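Local coordinates for protein alpha-amylase G-6 (PDB 2C3G) that probably binds starch, this chain being the family 26 carbohydrate-binding module of a larger amylase, at residues S5-Y10 and D83-F88; Y23-N28 and R61-D66. One frame throughout, in Å; residues are numbered along the deposited sequence.

Contact 1: S5-Y10 and D83-F88; sequences SGLTIY and DQDGWF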
ATOM      1  N   SER A   5     -14.550  -5.846   1.910  1.00 23.19           N
ATOM      2  CA  SER A   5     -13.775  -5.482   3.089  1.00 22.05           C
ATOM      3  C   SER A   5     -12.304  -5.857   2.931  1.00 21.47           C
ATOM      4  O   SER A   5     -11.941  -6.769   2.155  1.00 21.85           O
ATOM      5  CB  SER A   5     -14.311  -6.240   4.308  1.00 22.19           C
ATOM      6  OG  SER A   5     -15.468  -5.629   4.845  1.00 23.58           O
ATOM      7  N   GLY A   6     -11.459  -5.210   3.721  1.00 19.17           N
ATOM      8  CA  GLY A   6     -10.049  -5.510   3.717  1.00 16.51           C
ATOM      9  C   GLY A   6      -9.197  -4.340   4.169  1.00 15.96           C
ATOM     10  O   GLY A   6      -9.517  -3.641   5.149  1.00 10.91           O
ATOM     11  N   LEU A   7      -8.078  -4.130   3.476  1.00 15.57           N
ATOM     12  CA  LEU A   7      -7.212  -3.022   3.871  1.00 16.45           C
ATOM     13  C   LEU A   7      -7.031  -2.059   2.717  1.00 16.36           C
ATOM     14  O   LEU A   7      -6.450  -2.424   1.702  1.00 17.38           O
ATOM     15  CB  LEU A   7      -5.886  -3.551   4.462  1.00 16.24           C
ATOM     16  CG  LEU A   7      -5.569  -3.475   5.979  1.00 17.78           C
ATOM     17  CD1 LEU A   7      -6.750  -3.335   6.944  1.00 11.95           C
ATOM     18  CD2 LEU A   7      -4.696  -4.639   6.433  1.00 16.05           C
ATOM     19  N   THR A   8      -7.603  -0.861   2.845  1.00 16.02           N
ATOM     20  CA  THR A   8      -7.452   0.200   1.850  1.00 16.38           C
ATOM     21  C   THR A   8      -6.268   1.060   2.248  1.00 16.46           C
ATOM     22  O   THR A   8      -6.136   1.467   3.397  1.00 16.89           O
ATOM     23  CB  THR A   8      -8.718   1.089   1.732  1.00 16.21           C
ATOM     24  OG1 THR A   8      -9.818   0.295   1.302  1.00 17.33           O
ATOM     25  CG2 THR A   8      -8.544   2.129   0.586  1.00 16.25           C
ATOM     26  N   ILE A   9      -5.380   1.309   1.304  1.00 17.00           N
ATOM     27  CA  ILE A   9      -4.186   2.066   1.598  1.00 16.62           C
ATOM     28  C   ILE A   9      -4.088   3.182   0.577  1.00 16.71           C
ATOM     29  O   ILE A   9      -4.278   2.944  -0.608  1.00 16.75           O
ATOM     30  CB  ILE A   9      -2.919   1.109   1.675  1.00 16.02           C
ATOM     31  CG1 ILE A   9      -2.779   0.528   3.090  1.00 17.56           C
ATOM     32  CG2 ILE A   9      -1.608   1.861   1.528  1.00 15.30           C
ATOM     33  CD1 ILE A   9      -3.590  -0.628   3.387  1.00 18.77           C
ATOM     34  N   TYR A  10      -3.857   4.407   1.049  1.00 17.01           N
ATOM     35  CA  TYR A  10      -3.639   5.552   0.167  1.00 17.60           C
ATOM     36  C   TYR A  10      -2.218   6.006   0.330  1.00 17.45           C
ATOM     37  O   TYR A  10      -1.712   6.083   1.439  1.00 17.84           O
ATOM     38  CB  TYR A  10      -4.554   6.732   0.483  1.00 17.52           C
ATOM     39  CG  TYR A  10      -6.017   6.452   0.330  1.00 17.90           C
ATOM     40  CD1 TYR A  10      -6.713   6.873  -0.803  1.00 17.53           C
ATOM     41  CD2 TYR A  10      -6.705   5.760   1.320  1.00 17.79           C
ATOM     42  CE1 TYR A  10      -8.077   6.616  -0.937  1.00 20.35           C
ATOM     43  CE2 TYR A  10      -8.051   5.492   1.208  1.00 19.57           C
ATOM     44  CZ  TYR A  10      -8.727   5.920   0.082  1.00 22.15           C
ATOM     45  OH  TYR A  10     -10.047   5.650  -0.022  1.00 23.94           O
ATOM     46  N   ASP A  83      -3.130  -4.005   9.322  1.00 22.12           N
ATOM     47  CA  ASP A  83      -3.832  -3.783  10.589  1.00 20.76           C
ATOM     48  C   ASP A  83      -5.005  -2.778  10.623  1.00 19.73           C
ATOM     49  O   ASP A  83      -5.978  -3.014  11.318  1.00 19.96           O
ATOM     50  CB  ASP A  83      -2.948  -3.967  11.833  1.00 21.14           C
ATOM     51  CG  ASP A  83      -3.564  -3.422  13.104  1.00 20.62           C
ATOM     52  OD1 ASP A  83      -3.989  -4.212  13.995  1.00 16.11           O
ATOM     53  OD2 ASP A  83      -3.604  -2.196  13.314  1.00 21.46           O
ATOM     54  N   GLN A  84      -4.943  -1.734   9.804  1.00 18.56           N
ATOM     55  CA  GLN A  84      -5.983  -0.716   9.699  1.00 18.17           C
ATOM     56  C   GLN A  84      -5.798   0.041   8.355  1.00 17.76           C
ATOM     57  O   GLN A  84      -4.689   0.134   7.870  1.00 16.96           O
ATOM     58  CB  GLN A  84      -5.881   0.240  10.899  1.00 18.35           C
ATOM     59  CG  GLN A  84      -7.014   1.241  11.043  1.00 16.92           C
ATOM     60  CD  GLN A  84      -6.847   2.211  12.235  1.00 16.90           C
ATOM     61  OE1 GLN A  84      -7.847   2.736  12.767  1.00 18.86           O
ATOM     62  NE2 GLN A  84      -5.617   2.475  12.622  1.00 15.00           N
ATOM     63  N   ASP A  85      -6.875   0.547   7.745  1.00 17.33           N
ATOM     64  CA  ASP A  85      -6.739   1.528   6.639  1.00 17.44           C
ATOM     65  C   ASP A  85      -6.107   2.809   7.261  1.00 16.90           C
ATOM     66  O   ASP A  85      -6.125   2.915   8.465  1.00 16.52           O
ATOM     67  CB  ASP A  85      -8.122   1.865   6.042  1.00 17.74           C
ATOM     68  CG  ASP A  85      -9.028   0.665   5.873  1.00 17.80           C
ATOM     69  OD1 ASP A  85     -10.234   0.792   6.159  1.00 17.52           O
ATOM     70  OD2 ASP A  85      -8.681  -0.443   5.423  1.00 20.71           O
ATOM     71  N   GLY A  86      -5.461   3.756   6.562  1.00 17.02           N
ATOM     72  CA  GLY A  86      -4.823   3.633   5.301  1.00 16.44           C
ATOM     73  C   GLY A  86      -4.253   4.863   4.585  1.00 14.59           C
ATOM     74  O   GLY A  86      -4.153   4.696   3.444  1.00 15.41           O
ATOM     75  N   TRP A  87      -3.902   6.032   5.158  1.00 15.22           N
ATOM     76  CA  TRP A  87      -3.263   7.152   4.355  1.00 14.84           C
ATOM     77  C   TRP A  87      -1.829   7.495   4.758  1.00 15.88           C
ATOM     78  O   TRP A  87      -1.593   8.056   5.830  1.00 16.21           O
ATOM     79  CB  TRP A  87      -4.065   8.496   4.344  1.00 14.28           C
ATOM     80  CG  TRP A  87      -5.455   8.386   3.984  1.00 13.80           C
ATOM     81  CD1 TRP A  87      -6.411   7.699   4.668  1.00 14.73           C
ATOM     82  CD2 TRP A  87      -6.105   8.955   2.837  1.00 11.70           C
ATOM     83  NE1 TRP A  87      -7.618   7.799   4.018  1.00 15.87           N
ATOM     84  CE2 TRP A  87      -7.456   8.569   2.889  1.00 15.61           C
ATOM     85  CE3 TRP A  87      -5.674   9.758   1.761  1.00 14.77           C
ATOM     86  CZ2 TRP A  87      -8.400   8.950   1.904  1.00 16.43           C
ATOM     87  CZ3 TRP A  87      -6.592  10.125   0.777  1.00 13.58           C
ATOM     88  CH2 TRP A  87      -7.949   9.735   0.869  1.00 15.85           C
ATOM     89  N   PHE A  88      -0.864   7.210   3.880  1.00 16.00           N
ATOM     90  CA  PHE A  88       0.533   7.504   4.190  1.00 15.94           C
ATOM     91  C   PHE A  88       1.148   8.678   3.394  1.00 15.97           C
ATOM     92  O   PHE A  88       1.230   8.609   2.193  1.00 15.74           O
ATOM     93  CB  PHE A  88       1.361   6.235   4.017  1.00 15.63           C
ATOM     94  CG  PHE A  88       2.800   6.406   4.380  1.00 16.29           C
ATOM     95  CD1 PHE A  88       3.216   6.342   5.709  1.00 18.62           C
ATOM     96  CD2 PHE A  88       3.741   6.650   3.399  1.00 16.09           C
ATOM     97  CE1 PHE A  88       4.569   6.465   6.039  1.00 19.38           C
ATOM     98  CE2 PHE A  88       5.073   6.776   3.718  1.00 18.05           C
ATOM     99  CZ  PHE A  88       5.491   6.671   5.039  1.00 19.17           C
TER

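Contact 2: Y23-N28 and R61-D66; sequences YYYDTN and RLLFKD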
ATOM      1  N   TYR A  23       3.382  -3.442  -2.611  1.00 25.03           N
ATOM      2  CA  TYR A  23       3.887  -4.763  -2.276  1.00 26.07           C
ATOM      3  C   TYR A  23       3.534  -5.110  -0.824  1.00 25.40           C
ATOM      4  O   TYR A  23       3.732  -4.297   0.076  1.00 25.48           O
ATOM      5  CB  TYR A  23       5.410  -4.852  -2.511  1.00 26.53           C
ATOM      6  CG  TYR A  23       5.967  -6.205  -2.133  1.00 28.65           C
ATOM      7  CD1 TYR A  23       5.615  -7.340  -2.852  1.00 27.66           C
ATOM      8  CD2 TYR A  23       6.815  -6.354  -1.028  1.00 29.18           C
ATOM      9  CE1 TYR A  23       6.098  -8.575  -2.500  1.00 28.32           C
ATOM     10  CE2 TYR A  23       7.312  -7.591  -0.680  1.00 29.19           C
ATOM     11  CZ  TYR A  23       6.942  -8.697  -1.415  1.00 29.87           C
ATOM     12  OH  TYR A  23       7.415  -9.941  -1.081  1.00 31.98           O
ATOM     13  N   TYR A  24       3.014  -6.318  -0.624  1.00 25.13           N
ATOM     14  CA  TYR A  24       2.550  -6.800   0.690  1.00 25.05           C
ATOM     15  C   TYR A  24       2.727  -8.314   0.854  1.00 25.36           C
ATOM     16  O   TYR A  24       2.563  -9.088  -0.089  1.00 24.87           O
ATOM     17  CB  TYR A  24       1.083  -6.425   0.952  1.00 24.30           C
ATOM     18  CG  TYR A  24       0.115  -7.014  -0.041  1.00 23.12           C
ATOM     19  CD1 TYR A  24      -0.145  -6.364  -1.243  1.00 22.71           C
ATOM     20  CD2 TYR A  24      -0.544  -8.219   0.220  1.00 23.23           C
ATOM     21  CE1 TYR A  24      -1.013  -6.891  -2.165  1.00 23.17           C
ATOM     22  CE2 TYR A  24      -1.435  -8.764  -0.700  1.00 24.16           C
ATOM     23  CZ  TYR A  24      -1.658  -8.088  -1.903  1.00 23.80           C
ATOM     24  OH  TYR A  24      -2.539  -8.588  -2.839  1.00 23.44           O
ATOM     25  N   TYR A  25       3.054  -8.714   2.080  1.00 26.17           N
ATOM     26  CA  TYR A  25       3.295 -10.114   2.406  1.00 26.74           C
ATOM     27  C   TYR A  25       2.737 -10.414   3.809  1.00 27.15           C
ATOM     28  O   TYR A  25       1.968  -9.620   4.350  1.00 26.99           O
ATOM     29  CB  TYR A  25       4.795 -10.449   2.287  1.00 26.75           C
ATOM     30  CG  TYR A  25       5.693  -9.570   3.133  1.00 26.52           C
ATOM     31  CD1 TYR A  25       6.042  -8.297   2.709  1.00 26.97           C
ATOM     32  CD2 TYR A  25       6.199 -10.016   4.353  1.00 26.94           C
ATOM     33  CE1 TYR A  25       6.855  -7.489   3.455  1.00 28.99           C
ATOM     34  CE2 TYR A  25       7.026  -9.196   5.124  1.00 28.00           C
ATOM     35  CZ  TYR A  25       7.350  -7.935   4.665  1.00 27.97           C
ATOM     36  OH  TYR A  25       8.156  -7.081   5.391  1.00 30.27           O
ATOM     37  N   ASP A  26       3.170 -11.520   4.418  1.00 27.88           N
ATOM     38  CA  ASP A  26       2.455 -12.123   5.547  1.00 28.56           C
ATOM     39  C   ASP A  26       1.118 -11.465   5.906  1.00 27.65           C
ATOM     40  O   ASP A  26       0.993 -10.726   6.859  1.00 26.93           O
ATOM     41  CB  ASP A  26       3.342 -12.627   6.744  1.00 30.00           C
ATOM     42  CG  ASP A  26       3.994 -11.515   7.578  1.00 32.70           C
ATOM     43  OD1 ASP A  26       5.070 -11.016   7.169  1.00 36.08           O
ATOM     44  OD2 ASP A  26       3.570 -11.158   8.709  1.00 34.31           O
ATOM     45  N   THR A  27       0.155 -11.768   5.043  1.00 27.44           N
ATOM     46  CA  THR A  27      -1.252 -11.444   5.167  1.00 27.41           C
ATOM     47  C   THR A  27      -1.897 -12.336   6.206  1.00 27.65           C
ATOM     48  O   THR A  27      -1.494 -13.490   6.381  1.00 27.07           O
ATOM     49  CB  THR A  27      -1.954 -11.706   3.800  1.00 27.80           C
ATOM     50  OG1 THR A  27      -1.671 -13.043   3.354  1.00 26.75           O
ATOM     51  CG2 THR A  27      -1.362 -10.828   2.676  1.00 27.36           C
ATOM     52  N   ASN A  28      -2.911 -11.810   6.881  1.00 27.64           N
ATOM     53  CA  ASN A  28      -3.704 -12.599   7.819  1.00 28.34           C
ATOM     54  C   ASN A  28      -5.145 -12.060   7.781  1.00 28.33           C
ATOM     55  O   ASN A  28      -5.367 -10.874   8.039  1.00 27.72           O
ATOM     56  CB  ASN A  28      -3.080 -12.539   9.240  1.00 28.84           C
ATOM     57  CG  ASN A  28      -3.882 -13.340  10.295  1.00 31.10           C
ATOM     58  OD1 ASN A  28      -4.675 -14.220   9.964  1.00 32.23           O
ATOM     59  ND2 ASN A  28      -3.656 -13.025  11.580  1.00 34.50           N
ATOM     60  N   ARG A  61       1.854  -6.774   5.826  1.00 23.74           N
ATOM     61  CA  ARG A  61       3.127  -6.081   5.914  1.00 24.79           C
ATOM     62  C   ARG A  61       3.319  -5.464   4.551  1.00 24.60           C
ATOM     63  O   ARG A  61       3.194  -6.158   3.563  1.00 24.67           O
ATOM     64  CB  ARG A  61       4.268  -7.070   6.204  1.00 24.74           C
ATOM     65  CG  ARG A  61       4.911  -6.904   7.557  1.00 25.60           C
ATOM     66  CD  ARG A  61       4.940  -8.170   8.363  1.00 28.93           C
ATOM     67  NE  ARG A  61       5.740  -8.014   9.586  1.00 33.45           N
ATOM     68  CZ  ARG A  61       5.338  -8.347  10.811  1.00 34.06           C
ATOM     69  NH1 ARG A  61       6.141  -8.156  11.836  1.00 37.77           N
ATOM     70  NH2 ARG A  61       4.135  -8.853  11.025  1.00 36.43           N
ATOM     71  N   LEU A  62       3.612  -4.166   4.485  1.00 25.51           N
ATOM     72  CA  LEU A  62       3.654  -3.505   3.173  1.00 25.84           C
ATOM     73  C   LEU A  62       4.815  -2.541   2.861  1.00 26.03           C
ATOM     74  O   LEU A  62       5.395  -1.901   3.731  1.00 26.25           O
ATOM     75  CB  LEU A  62       2.293  -2.853   2.856  1.00 26.39           C
ATOM     76  CG  LEU A  62       1.840  -1.615   3.653  1.00 26.14           C
ATOM     77  CD1 LEU A  62       2.465  -0.347   3.087  1.00 26.73           C
ATOM     78  CD2 LEU A  62       0.324  -1.532   3.674  1.00 23.27           C
ATOM     79  N   LEU A  63       5.138  -2.454   1.581  1.00 26.36           N
ATOM     80  CA  LEU A  63       6.045  -1.419   1.089  1.00 26.31           C
ATOM     81  C   LEU A  63       5.442  -0.784  -0.160  1.00 25.42           C
ATOM     82  O   LEU A  63       4.753  -1.444  -0.921  1.00 24.82           O
ATOM     83  CB  LEU A  63       7.425  -2.005   0.747  1.00 26.32           C
ATOM     84  CG  LEU A  63       8.246  -2.691   1.840  1.00 27.03           C
ATOM     85  CD1 LEU A  63       8.220  -4.209   1.653  1.00 27.84           C
ATOM     86  CD2 LEU A  63       9.664  -2.192   1.838  1.00 26.36           C
ATOM     87  N   PHE A  64       5.722   0.497  -0.353  1.00 25.43           N
ATOM     88  CA  PHE A  64       5.449   1.187  -1.607  1.00 25.28           C
ATOM     89  C   PHE A  64       6.675   1.082  -2.504  1.00 26.19           C
ATOM     90  O   PHE A  64       7.806   1.031  -2.015  1.00 26.75           O
ATOM     91  CB  PHE A  64       5.101   2.654  -1.337  1.00 24.62           C
ATOM     92  CG  PHE A  64       3.971   2.819  -0.367  1.00 22.24           C
ATOM     93  CD1 PHE A  64       2.676   2.469  -0.737  1.00 19.65           C
ATOM     94  CD2 PHE A  64       4.206   3.266   0.927  1.00 19.09           C
ATOM     95  CE1 PHE A  64       1.617   2.584   0.170  1.00 19.93           C
ATOM     96  CE2 PHE A  64       3.151   3.394   1.846  1.00 21.53           C
ATOM     97  CZ  PHE A  64       1.857   3.047   1.470  1.00 19.19           C
ATOM     98  N   LYS A  65       6.435   1.027  -3.811  1.00 27.30           N
ATOM     99  CA  LYS A  65       7.488   0.986  -4.818  1.00 27.99           C
ATOM    100  C   LYS A  65       7.001   1.536  -6.160  1.00 29.08           C
ATOM    101  O   LYS A  65       5.802   1.576  -6.423  1.00 28.72           O
ATOM    102  CB  LYS A  65       7.991  -0.447  -5.007  1.00 27.54           C
ATOM    103  CG  LYS A  65       6.972  -1.442  -5.518  1.00 25.69           C
ATOM    104  CD  LYS A  65       7.581  -2.838  -5.643  1.00 24.05           C
ATOM    105  CE  LYS A  65       8.603  -2.908  -6.757  1.00 22.97           C
ATOM    106  NZ  LYS A  65       7.959  -3.012  -8.075  1.00 23.83           N
ATOM    107  N   ASP A  66       7.926   1.961  -7.014  1.00 30.73           N
ATOM    108  CA  ASP A  66       7.547   2.204  -8.407  1.00 32.75           C
ATOM    109  C   ASP A  66       8.032   1.082  -9.317  1.00 34.08           C
ATOM    110  O   ASP A  66       8.587   0.091  -8.838  1.00 33.74           O
ATOM    111  CB  ASP A  66       7.910   3.625  -8.911  1.00 33.21           C
ATOM    112  CG  ASP A  66       9.404   3.941  -8.879  1.00 33.18           C
ATOM    113  OD1 ASP A  66      10.250   3.027  -8.888  1.00 33.85           O
ATOM    114  OD2 ASP A  66       9.819   5.119  -8.866  1.00 33.46           O
TER

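Contact 1: S5-Y10 and D83-F88
Tyr10 and Trp87 pair across two parallel strands, 6-10 and 86-88, whose directions differ by 22° and whose CA atoms at this pair lie 4.5 Å apart. Phe88 N gives a hydrogen bond to Tyr10 O, 2.8 Å long. Tyr10 N in turn bonds to Gly86 O, although this bond is modelled too short for its length to be trusted. Glycine suits position 86 because a CB there would run into Thr8 O. One step earlier a side chain takes over from the backbone: Asp85 OD2 accepts the Thr8 N-H at 2.8 Å, approached from above the carboxylate plane. CG of Asp85 lies beside its own backbone N (chi1 -42°), which swings the carboxylate across to strand 6-10.

This is the one parallel pairing in a five-stranded mixed sheet of the module's beta-sandwich, with strand 49-55 along the other edge of 6-12. On the Thr8 side of the sheet, the Tyr10 ring lies face-to-face on the six-membered ring of Trp87, the centroids 3.6 Å apart and the planes 5° from parallel. Tyr10 CD2 comes within 3.3 Å of Trp87 CE2, and Tyr10 CB rests over the same indole face. Trp49 meets Trp87 edge-to-face, as Tyr45 does Tyr10. A serine in place of Trp87 takes away the indole face, and the Tyr10 ring, without its stacking partner, would probably be freer to turn. Leu7, on the opposite side, sets its two methyls against the 83-84 backbone, with CD2 3.3 Å from Asp83 N, while Phe88 packs among Phe80, Trp72 and Trp92.

Contact 2: Y23-N28 and R61-D66
Tyr25 lies across Arg61, its ring face over the first carbon of the arginine chain: CB sits 3.6 Å from the ring centroid, a CH-pi contact. The ring gets there because CG is wedged between the backbone N and carbonyl carbon (chi1 56°), and Gly79 N holds its hydroxyl. The Arg61 chain, bent at chi2, carries CD past the Asp26 carboxylate to a weak salt bridge, NH2 to OD2 at 3.3 Å, with the two planes 38° apart. Both of these charged residues are partly exposed.

Tyr23 takes the other course, CG anti to the backbone N (chi1 178°), and runs alongside Leu63. Leu63 CD1 meets the edge of that ring, 3.7 Å from CD2, and also reaches Tyr25 CE1 at 4.0 Å, so one methyl rests against both tyrosines. On the reverse face Tyr24 CB and Leu62 CB touch at 4.2 Å. Paired N-H and C=O groups of Tyr23 with Leu63 and of Tyr25 with Arg61 bind the antiparallel backbones. Strand 59-66 is the middle of a three-stranded sheet, flanked by 20-28 and 71-82, with Arg61 on Phe81 and Leu63 on Pro73.

How the contacts relate
Contact 1 and contact 2 belong to different sheets of the sandwich, and contact 2 is nested inside the long loop that contact 1 closes. Their buried sides meet in the core between the sheets: Ile9 CG2 is 3.6 Å from Phe64 CE1, Phe88 CD2 is 3.7 Å from Phe64 CE2, and Ile9 CG1 packs on Leu62 CD2. The partly exposed residues, Thr8, Tyr10 and Asp85 in one and Tyr23, Tyr25, Asp26 and Arg61 in the other, lie away from it. Contact 1 joins parallel strands, with an aromatic stack and a carboxylate standing in for a backbone acceptor; contact 2 joins antiparallel strands, with tyrosines laid against aliphatic chains and a charged pair at its margin.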